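Local atomic coordinates of CCR4-not transcription complex subunit 1 (Chaetomium thermophilum var. thermophilum DSM 1495, PDB entry 6H3Z), a protein that probably serves as the scaffold of the CCR4-NOT deadenylase complex in mRNA turnover, this fragment being a MIF4G-like, all-helical domain of the subunit. Residues H135-L140 and K155-A160; K163-R168 and L200-A205. One frame throughout, in Å; residues are numbered along the deposited sequence.

Contact 1 (H135-L140 and K155-A160); sequences HLFLSL and KNIDMA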
# COMPACT_ATOMS: atom_id res chain seq x y z
N HIS A 135 0.98 0.69 -11.99
CA HIS A 135 -0.37 0.13 -12.03
C HIS A 135 -0.73 -0.74 -10.83
O HIS A 135 -1.92 -0.91 -10.54
CB HIS A 135 -0.64 -0.62 -13.35
CG HIS A 135 0.17 -1.86 -13.51
ND1 HIS A 135 1.40 -1.84 -14.15
CD2 HIS A 135 -0.11 -3.13 -13.13
CE1 HIS A 135 1.81 -3.10 -14.16
NE2 HIS A 135 0.95 -3.91 -13.53
N LEU A 136 0.28 -1.27 -10.12
CA LEU A 136 0.07 -2.10 -8.93
C LEU A 136 -0.54 -1.31 -7.80
O LEU A 136 -1.25 -1.86 -6.98
CB LEU A 136 1.38 -2.72 -8.46
CG LEU A 136 1.93 -3.85 -9.30
CD1 LEU A 136 3.35 -4.15 -8.90
CD2 LEU A 136 1.07 -5.11 -9.20
N PHE A 137 -0.26 -0.00 -7.77
CA PHE A 137 -0.73 0.91 -6.73
C PHE A 137 -2.04 1.54 -7.08
O PHE A 137 -2.60 2.23 -6.23
CB PHE A 137 0.33 1.98 -6.44
CG PHE A 137 1.65 1.39 -6.06
CD1 PHE A 137 1.91 0.99 -4.75
CD2 PHE A 137 2.63 1.16 -7.02
CE1 PHE A 137 3.12 0.41 -4.40
CE2 PHE A 137 3.84 0.57 -6.68
CZ PHE A 137 4.08 0.21 -5.37
N LEU A 138 -2.56 1.26 -8.29
CA LEU A 138 -3.82 1.83 -8.75
C LEU A 138 -5.03 1.17 -8.09
O LEU A 138 -5.88 0.59 -8.77
CB LEU A 138 -3.92 1.85 -10.29
CG LEU A 138 -2.92 2.74 -11.06
CD1 LEU A 138 -3.43 3.02 -12.42
CD2 LEU A 138 -2.64 4.06 -10.35
N SER A 139 -5.10 1.31 -6.75
CA SER A 139 -6.09 0.86 -5.78
C SER A 139 -6.11 1.93 -4.68
O SER A 139 -5.12 2.08 -3.96
CB SER A 139 -5.70 -0.51 -5.19
OG SER A 139 -6.53 -0.95 -4.13
N LEU A 140 -7.20 2.70 -4.60
CA LEU A 140 -7.35 3.77 -3.61
C LEU A 140 -7.18 3.28 -2.17
O LEU A 140 -6.53 3.97 -1.39
CB LEU A 140 -8.70 4.50 -3.77
CG LEU A 140 -8.91 5.32 -5.05
CD1 LEU A 140 -10.35 5.62 -5.25
CD2 LEU A 140 -8.10 6.61 -5.06
N LYS A 155 5.54 9.69 -9.20
CA LYS A 155 5.84 9.69 -10.64
C LYS A 155 5.30 8.40 -11.29
O LYS A 155 4.58 8.48 -12.29
CB LYS A 155 7.34 9.93 -10.96
CG LYS A 155 7.59 9.90 -12.48
CD LYS A 155 9.01 10.23 -12.96
CE LYS A 155 9.30 9.78 -14.41
NZ LYS A 155 8.54 10.54 -15.47
N ASN A 156 5.59 7.22 -10.69
CA ASN A 156 5.14 5.91 -11.17
C ASN A 156 3.63 5.84 -11.18
O ASN A 156 3.06 5.44 -12.19
CB ASN A 156 5.71 4.77 -10.31
CG ASN A 156 7.15 4.43 -10.55
OD1 ASN A 156 7.89 5.11 -11.27
ND2 ASN A 156 7.58 3.35 -9.91
N ILE A 157 2.99 6.23 -10.05
CA ILE A 157 1.53 6.24 -9.91
C ILE A 157 0.91 7.16 -10.98
O ILE A 157 -0.05 6.75 -11.64
CB ILE A 157 1.09 6.59 -8.44
CG1 ILE A 157 1.35 5.42 -7.49
CG2 ILE A 157 -0.36 7.05 -8.35
CD1 ILE A 157 1.38 5.76 -6.03
N ASP A 158 1.50 8.39 -11.16
CA ASP A 158 1.04 9.39 -12.14
C ASP A 158 1.08 8.83 -13.53
O ASP A 158 0.08 8.91 -14.24
CB ASP A 158 1.87 10.68 -12.08
CG ASP A 158 1.43 11.77 -13.05
OD1 ASP A 158 0.22 11.86 -13.33
OD2 ASP A 158 2.27 12.60 -13.43
N MET A 159 2.22 8.23 -13.91
CA MET A 159 2.43 7.63 -15.22
C MET A 159 1.44 6.50 -15.54
O MET A 159 1.00 6.37 -16.68
CB MET A 159 3.88 7.14 -15.34
CG MET A 159 4.88 8.25 -15.53
SD MET A 159 4.51 9.40 -16.90
CE MET A 159 4.77 8.32 -18.34
N ALA A 160 1.08 5.71 -14.51
CA ALA A 160 0.16 4.58 -14.56
C ALA A 160 -1.25 5.02 -14.90
O ALA A 160 -1.86 4.43 -15.79
CB ALA A 160 0.18 3.83 -13.23
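Phe137, Leu138 and the backbone of His135 pack against Ile157 and Ala160 in this all-helical, MIF4G-like domain, where the loop between helices 118-129 and 140-146 crosses to helix 154-166. No hydrogen bond joins the two segments; the contact is apolar. Its buried part is made by Phe137 and Ile157. CB of Phe137 lies 3.7 Å from CG1 of Ile157, and CD1 of the isoleucine follows at 3.9 Å. With CG1 anti to its own carbonyl carbon (chi1 -74°), the isoleucine extends its longer branch to the phenylalanine. Ile143 of helix 140-146 touches both side chains, closing this inner side. Leu138 sits at the centre of an inverse gamma turn, and its isopropyl end straddles the methyl of Ala160, with CD1 at 3.8 Å and CD2 at 4.0 Å from CB. The leucine also meets Phe175 of helix 172-183. On the solvent side His135 is an exposed residue whose CB points away from the helix, and its side chain comes no nearer than 4.5 Å to segment 155-160. Closeness here comes from the main chain, the N atom of His135 lying 3.5 Å from CB of Ala160.

Contact 2 (K163-R168 and L200-A205); sequences KALEQR and LEAAWA
Helices 154-166 and 197-209 of the helical-repeat domain meet near the C-terminal end of the first, where Leu165 packs on Ala202 and Ala203. CB of Leu165 lies 3.6 Å from CB of Ala202, bringing the two backbones to 5.7 Å between the CA atoms of these residues, an approach that the small alanine side chain permits. Farther out, the leucine fork reaches Ala203: CD1 is 4.0 Å and CD2 4.1 Å from its CB. The first torsion, with CG anti to the carbonyl carbon (chi1 -67°), carries this fork across the helix surface, where Leu176 of helix 172-183 touches both Leu165 and Ala203. Replacing Leu165 by an alanine takes away both methyls of the fork, which is likely to leave Ala203 and Leu176 facing a gap. At the more exposed margin, Arg168 folds back through a bend at chi2 (-65°). Its NH1 donates to O of Leu165 at 3.0 Å, a fairly straight bond (161°) lying close to the guanidinium plane. O of Ala202 lies 4.0 Å from NH1 of Arg168, too far for a hydrogen bond. On helix 197-209 the arginine also has a salt bridge from NE to Glu209 and a cation-pi contact with Trp206. Positive phi at Arg168 and two backward bonds, the one from its N to O of Leu165 weak, make this helix end a Schellman motif.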
# COMPACT_ATOMS: atom_id res chain seq x y z
N LYS A 163 -1.52 6.48 -18.45
CA LYS A 163 -1.70 5.42 -19.44
C LYS A 163 -3.15 4.93 -19.49
O LYS A 163 -3.70 4.83 -20.59
CB LYS A 163 -0.74 4.24 -19.21
CG LYS A 163 -0.68 3.27 -20.41
CD LYS A 163 0.25 2.08 -20.18
CE LYS A 163 0.54 1.31 -21.45
NZ LYS A 163 1.37 0.09 -21.20
N ALA A 164 -3.78 4.67 -18.32
CA ALA A 164 -5.17 4.23 -18.23
C ALA A 164 -6.13 5.25 -18.85
O ALA A 164 -7.02 4.84 -19.62
CB ALA A 164 -5.56 3.96 -16.80
N LEU A 165 -5.92 6.56 -18.58
CA LEU A 165 -6.72 7.67 -19.12
C LEU A 165 -6.58 7.77 -20.66
O LEU A 165 -7.57 8.02 -21.35
CB LEU A 165 -6.36 9.00 -18.45
CG LEU A 165 -6.70 9.15 -16.98
CD1 LEU A 165 -5.79 10.14 -16.32
CD2 LEU A 165 -8.14 9.57 -16.78
N GLU A 166 -5.34 7.58 -21.18
CA GLU A 166 -4.99 7.56 -22.61
C GLU A 166 -5.73 6.37 -23.27
O GLU A 166 -6.35 6.53 -24.33
CB GLU A 166 -3.47 7.38 -22.80
CG GLU A 166 -2.62 8.64 -22.64
CD GLU A 166 -1.12 8.43 -22.61
OE1 GLU A 166 -0.66 7.27 -22.80
OE2 GLU A 166 -0.39 9.42 -22.38
N GLN A 167 -5.70 5.21 -22.59
CA GLN A 167 -6.35 3.96 -22.99
C GLN A 167 -7.88 4.05 -22.85
O GLN A 167 -8.58 3.10 -23.22
CB GLN A 167 -5.82 2.80 -22.14
CG GLN A 167 -4.43 2.31 -22.52
CD GLN A 167 -3.81 1.39 -21.48
OE1 GLN A 167 -4.20 1.35 -20.30
NE2 GLN A 167 -2.81 0.64 -21.89
N ARG A 168 -8.38 5.18 -22.30
CA ARG A 168 -9.81 5.46 -22.06
C ARG A 168 -10.46 4.38 -21.19
O ARG A 168 -11.63 4.05 -21.36
CB ARG A 168 -10.60 5.73 -23.38
CG ARG A 168 -9.98 6.77 -24.34
CD ARG A 168 -9.97 8.16 -23.75
NE ARG A 168 -9.66 9.20 -24.72
CZ ARG A 168 -8.64 10.05 -24.62
NH1 ARG A 168 -7.81 9.98 -23.59
NH2 ARG A 168 -8.45 10.97 -25.56
N LEU A 200 -3.32 14.60 -15.14
CA LEU A 200 -4.10 15.81 -15.40
C LEU A 200 -4.22 16.07 -16.90
O LEU A 200 -5.33 16.30 -17.38
CB LEU A 200 -3.44 17.00 -14.69
CG LEU A 200 -3.95 18.38 -15.12
CD1 LEU A 200 -5.28 18.70 -14.45
CD2 LEU A 200 -2.92 19.45 -14.83
N GLU A 201 -3.11 15.98 -17.64
CA GLU A 201 -3.08 16.19 -19.10
C GLU A 201 -3.90 15.16 -19.84
O GLU A 201 -4.77 15.54 -20.63
CB GLU A 201 -1.64 16.23 -19.63
CG GLU A 201 -0.87 17.43 -19.11
CD GLU A 201 0.41 17.72 -19.86
OE1 GLU A 201 0.98 16.78 -20.45
OE2 GLU A 201 0.80 18.91 -19.90
N ALA A 202 -3.65 13.86 -19.53
CA ALA A 202 -4.35 12.71 -20.08
C ALA A 202 -5.87 12.84 -19.90
O ALA A 202 -6.64 12.62 -20.84
CB ALA A 202 -3.86 11.44 -19.40
N ALA A 203 -6.28 13.25 -18.67
CA ALA A 203 -7.67 13.45 -18.26
C ALA A 203 -8.25 14.65 -18.97
O ALA A 203 -9.39 14.58 -19.42
CB ALA A 203 -7.75 13.63 -16.76
N TRP A 204 -7.48 15.75 -19.10
CA TRP A 204 -7.96 16.95 -19.79
C TRP A 204 -8.22 16.68 -21.27
O TRP A 204 -9.24 17.11 -21.80
CB TRP A 204 -6.98 18.12 -19.63
CG TRP A 204 -7.66 19.43 -19.89
CD1 TRP A 204 -7.66 20.13 -21.06
CD2 TRP A 204 -8.58 20.10 -19.01
NE1 TRP A 204 -8.47 21.24 -20.94
CE2 TRP A 204 -9.06 21.24 -19.70
CE3 TRP A 204 -9.01 19.87 -17.69
CZ2 TRP A 204 -9.97 22.13 -19.12
CZ3 TRP A 204 -9.89 20.77 -17.11
CH2 TRP A 204 -10.36 21.89 -17.82
N ALA A 205 -7.31 15.94 -21.91
CA ALA A 205 -7.39 15.54 -23.31
C ALA A 205 -8.69 14.77 -23.59
O ALA A 205 -9.35 15.04 -24.60
CB ALA A 205 -6.19 14.68 -23.66

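Helix 154-166 carries both contacts in series. Contact 1 packs its first half on segment 135-140, and contact 2 uses its last turn and the residues that follow to meet helix 197-209; their centres are about 13 Å apart. Helix 172-183 borders both, with Phe175 beside contact 1 and Leu176 beside contact 2. Asp158, within the 155-160 segment of contact 1, accepts a hydrogen bond at its carboxylate from N of Arg198 and is hydrogen-bonded to OG of Ser199, a polar link between helices 154-166 and 197-209 in addition to contact 2. The centre of contact 1 is about 11 Å, and that of contact 2 about 23 Å, from the centre of the chain. The sodium site at Ala43 and Ala46 involves neither contact.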